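Local structure of ribosomal RNA processing protein 6 (Trypanosoma brucei brucei, 4NLC) at residues 149-152 / 153-157; 168-172 / 173-177. The protein probably degrades and trims RNA from the 3' end as a 3'-5' exoribonuclease of the RRP6 family, this chain being its catalytic core with exonuclease and HRDC domains. The protein carries 1 engineered substitution. All blocks are in the same frame, centred on the assembly; numbering follows the deposited sequence.

Interaction 1: residues 149-152 / 153-157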
# COMPACT_ATOMS: atom_id res chain seq x y z
N HIS A 149 -10.24 6.47 2.86
CA HIS A 149 -11.23 6.01 1.89
C HIS A 149 -10.72 4.72 1.22
O HIS A 149 -9.85 4.79 0.36
CB HIS A 149 -11.55 7.09 0.84
CG HIS A 149 -12.75 6.73 0.02
ND1 HIS A 149 -14.00 7.23 0.32
CD2 HIS A 149 -12.87 5.87 -1.01
CE1 HIS A 149 -14.82 6.68 -0.55
NE2 HIS A 149 -14.19 5.85 -1.37
N GLY A 150 -11.25 3.56 1.62
CA GLY A 150 -10.83 2.28 1.08
C GLY A 150 -9.43 1.98 1.55
O GLY A 150 -8.47 2.06 0.77
N ALA A 151 -9.33 1.67 2.86
CA ALA A 151 -8.08 1.51 3.61
C ALA A 151 -7.44 0.10 3.64
O ALA A 151 -6.45 -0.07 4.35
CB ALA A 151 -8.31 1.97 5.05
N ARG A 152 -7.99 -0.91 2.94
CA ARG A 152 -7.44 -2.29 3.00
C ARG A 152 -5.91 -2.34 2.80
O ARG A 152 -5.20 -2.86 3.67
CB ARG A 152 -8.19 -3.23 2.03
CG ARG A 152 -7.74 -4.70 2.08
CD ARG A 152 -8.80 -5.64 2.63
NE ARG A 152 -10.03 -5.64 1.82
CZ ARG A 152 -11.25 -5.86 2.30
NH1 ARG A 152 -11.44 -6.12 3.59
NH2 ARG A 152 -12.30 -5.83 1.49
N GLU A 153 -5.39 -1.76 1.69
CA GLU A 153 -3.95 -1.72 1.40
C GLU A 153 -3.19 -0.78 2.34
O GLU A 153 -2.11 -1.14 2.83
CB GLU A 153 -3.70 -1.39 -0.08
CG GLU A 153 -4.24 -2.47 -1.02
CD GLU A 153 -3.29 -3.06 -2.06
OE1 GLU A 153 -3.49 -2.77 -3.26
OE2 GLU A 153 -2.41 -3.86 -1.68
N ASP A 154 -3.79 0.39 2.65
CA ASP A 154 -3.19 1.39 3.52
C ASP A 154 -2.81 0.84 4.87
O ASP A 154 -1.70 1.10 5.35
CB ASP A 154 -4.12 2.60 3.68
CG ASP A 154 -4.23 3.45 2.43
OD1 ASP A 154 -3.74 3.02 1.38
OD2 ASP A 154 -4.75 4.57 2.53
N VAL A 155 -3.73 0.08 5.47
CA VAL A 155 -3.57 -0.54 6.79
C VAL A 155 -2.32 -1.42 6.77
O VAL A 155 -1.53 -1.40 7.70
CB VAL A 155 -4.88 -1.34 7.17
CG1 VAL A 155 -4.64 -2.37 8.28
CG2 VAL A 155 -6.01 -0.39 7.55
N ARG A 156 -2.16 -2.18 5.70
CA ARG A 156 -1.04 -3.09 5.49
C ARG A 156 0.27 -2.32 5.26
O ARG A 156 1.27 -2.60 5.88
CB ARG A 156 -1.37 -4.04 4.32
CG ARG A 156 -2.30 -5.17 4.76
CD ARG A 156 -2.89 -5.91 3.56
NE ARG A 156 -4.22 -6.43 3.89
CZ ARG A 156 -4.47 -7.66 4.34
NH1 ARG A 156 -3.47 -8.51 4.53
NH2 ARG A 156 -5.71 -8.04 4.60
N TRP A 157 0.24 -1.35 4.36
CA TRP A 157 1.38 -0.50 4.01
C TRP A 157 2.00 0.16 5.22
O TRP A 157 3.22 0.06 5.39
CB TRP A 157 0.94 0.56 2.98
CG TRP A 157 0.53 -0.02 1.65
CD1 TRP A 157 0.79 -1.28 1.18
CD2 TRP A 157 -0.20 0.65 0.61
NE1 TRP A 157 0.29 -1.43 -0.09
CE2 TRP A 157 -0.31 -0.25 -0.47
CE3 TRP A 157 -0.71 1.95 0.46
CZ2 TRP A 157 -0.94 0.09 -1.68
CZ3 TRP A 157 -1.35 2.29 -0.73
CH2 TRP A 157 -1.45 1.37 -1.79
O HOH W 1 -6.12 0.80 0.83
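Glu-153 N is approached by the side chain of Arg-152, whose first torsion turns CG to the carbonyl side (chi1 -177°), 3.8 Å from Glu-153 N. The contact is local, between residues close in sequence. Further along, the carbonyl oxygen of Glu-153 sits over one face of the Trp-157 indole, offset toward its rim and 3.1 Å above the ring plane, while it also accepts the routine helical bond from Trp-157 N.

Asp-154 is tied back to the loop through a water. Its backbone N donates to this water at 3.0 Å, and the water in turn donates to Gly-150 O at 2.7 Å, so one water stands in for a direct i to i+4 bond, one residue ahead of the bond between Ala-151 and Val-155. The buried Asp-154 carboxylate comes close to that of Asp-96.

Val-155 N gives the direct bond across the segments, to Ala-151 O at 2.9 Å and nearly straight (166° at the hydrogen). With chi1 at 161°, CG2 of Val-155 lies beside its own backbone N and faces back along the helix, 3.2 Å from Ala-151 O and reaching Ala-151 CB at 4.1 Å.

Arg-156 runs its aliphatic chain past Arg-152 O, which lies at the edge of the guanidinium near its plane, with Arg-156 NE 3.7 Å from that oxygen. Its NH2 forms a salt bridge with Glu-263, which also makes a long, weak ion pair with Arg-152. Trp-157 stacks its ring on His-99. The whole is a strand-to-helix turn of the RNase H-like exonuclease fold, in which a loop leaving strand 145-148 leads into helix 152-162.

Interaction 2: residues 168-172 / 173-177; sequences NLFDT and SIALQ
Asp-171 caps the helix that follows it: its OD1 accepts from Ser-173 N at 2.9 Å, nearly along the C-O axis, and weakly from Ile-174 N at 3.4 Å. Chi1 of -170° sets the carboxylate on the carbonyl side, where OD1 can meet these amides. The same carboxylate takes further bonds from Gly-150 N and Ala-151 N, so both oxygens of this buried group are satisfied and its charge is probably stabilised by the helix N terminus.

Backbone bonds then carry the helix on, from Ala-175 N to Asp-171 O at 3.2 Å and from Leu-176 N to Thr-172 O. With chi1 at 46°, OG1 of Thr-172 lies between its own backbone N and carbonyl carbon and from there bonds to His-149 ND1 and Phe-148 O.

Outward from the cap, the Ile-174 side chain crosses that of Asp-171 at about a right angle, Ile-174 CG1 lying 3.8 Å from Asp-171 CG. Ala-175 CB approaches the Phe-170 ring obliquely, 4.1 Å from CZ, while the ring makes edge-to-face contacts with Phe-254 and Tyr-230. This is an aspartate N-cap, here joining the edge strand 169-171 of the exonuclease sheet to helix 172-178.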
# COMPACT_ATOMS: atom_id res chain seq x y z
N ASN A 168 -9.14 3.64 16.05
CA ASN A 168 -10.32 4.38 15.61
C ASN A 168 -10.22 4.87 14.16
O ASN A 168 -10.27 6.06 13.84
CB ASN A 168 -10.73 5.49 16.57
CG ASN A 168 -11.60 4.95 17.67
OD1 ASN A 168 -12.34 3.96 17.50
ND2 ASN A 168 -11.53 5.57 18.82
N LEU A 169 -10.13 3.87 13.29
CA LEU A 169 -10.17 4.05 11.88
C LEU A 169 -11.64 4.20 11.49
O LEU A 169 -12.51 3.53 12.06
CB LEU A 169 -9.60 2.78 11.17
CG LEU A 169 -9.81 2.67 9.63
CD1 LEU A 169 -8.97 3.68 8.89
CD2 LEU A 169 -9.48 1.27 9.12
N PHE A 170 -11.91 5.10 10.55
CA PHE A 170 -13.22 5.21 9.91
C PHE A 170 -12.96 5.15 8.41
O PHE A 170 -12.21 5.97 7.87
CB PHE A 170 -14.04 6.44 10.32
CG PHE A 170 -15.46 6.38 9.79
CD1 PHE A 170 -15.76 6.83 8.51
CD2 PHE A 170 -16.49 5.86 10.57
CE1 PHE A 170 -17.08 6.79 8.04
CE2 PHE A 170 -17.81 5.84 10.10
CZ PHE A 170 -18.09 6.28 8.82
N ASP A 171 -13.53 4.15 7.74
CA ASP A 171 -13.35 3.95 6.31
C ASP A 171 -14.61 4.39 5.57
O ASP A 171 -15.66 3.76 5.70
CB ASP A 171 -12.98 2.48 6.02
CG ASP A 171 -12.53 2.20 4.59
OD1 ASP A 171 -13.09 2.83 3.65
OD2 ASP A 171 -11.71 1.30 4.39
N THR A 172 -14.51 5.50 4.81
CA THR A 172 -15.63 6.09 4.08
C THR A 172 -16.13 5.19 2.91
O THR A 172 -17.28 5.31 2.50
CB THR A 172 -15.32 7.53 3.63
OG1 THR A 172 -14.03 7.58 3.05
CG2 THR A 172 -15.40 8.52 4.77
N SER A 173 -15.27 4.28 2.42
CA SER A 173 -15.67 3.35 1.37
C SER A 173 -16.58 2.28 2.00
O SER A 173 -17.60 1.93 1.41
CB SER A 173 -14.44 2.75 0.69
OG SER A 173 -14.84 1.79 -0.27
N ILE A 174 -16.27 1.82 3.23
CA ILE A 174 -17.10 0.85 3.96
C ILE A 174 -18.47 1.49 4.26
O ILE A 174 -19.48 0.81 4.09
CB ILE A 174 -16.40 0.25 5.22
CG1 ILE A 174 -15.15 -0.60 4.82
CG2 ILE A 174 -17.39 -0.58 6.08
CD1 ILE A 174 -14.37 -1.17 6.01
N ALA A 175 -18.50 2.79 4.62
CA ALA A 175 -19.75 3.54 4.84
C ALA A 175 -20.63 3.48 3.58
O ALA A 175 -21.79 3.10 3.67
CB ALA A 175 -19.44 5.00 5.18
N LEU A 176 -20.06 3.77 2.40
CA LEU A 176 -20.79 3.76 1.12
C LEU A 176 -21.30 2.35 0.76
O LEU A 176 -22.47 2.22 0.39
CB LEU A 176 -19.95 4.41 0.01
CG LEU A 176 -19.90 5.96 0.04
CD1 LEU A 176 -18.76 6.52 -0.80
CD2 LEU A 176 -21.20 6.58 -0.46
N GLN A 177 -20.47 1.28 0.98
CA GLN A 177 -20.89 -0.11 0.75
C GLN A 177 -22.11 -0.46 1.63
O GLN A 177 -23.08 -1.07 1.15
CB GLN A 177 -19.74 -1.07 1.11
CG GLN A 177 -18.60 -1.11 0.09
CD GLN A 177 -17.53 -2.06 0.58
OE1 GLN A 177 -16.68 -1.72 1.39
NE2 GLN A 177 -17.63 -3.32 0.18

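In the fold
Along the chain the two contacts come in series, neither nesting nor crossing: interaction 1 turns from strand 145-148 into helix 152-162, and interaction 2 passes from strand 169-171 into helix 172-178. Between them, helix 152-162 completes a beta-alpha-beta connection, since strands 145-148 and 169-171 lie side by side and parallel at one margin of the mixed sheet. Both contacts therefore sit at the C-terminal ends of adjacent strands, their centres about 11 Å apart, and they touch. The Asp-171 carboxylate joins the two, so the N-cap of interaction 2 also holds the loop of interaction 1.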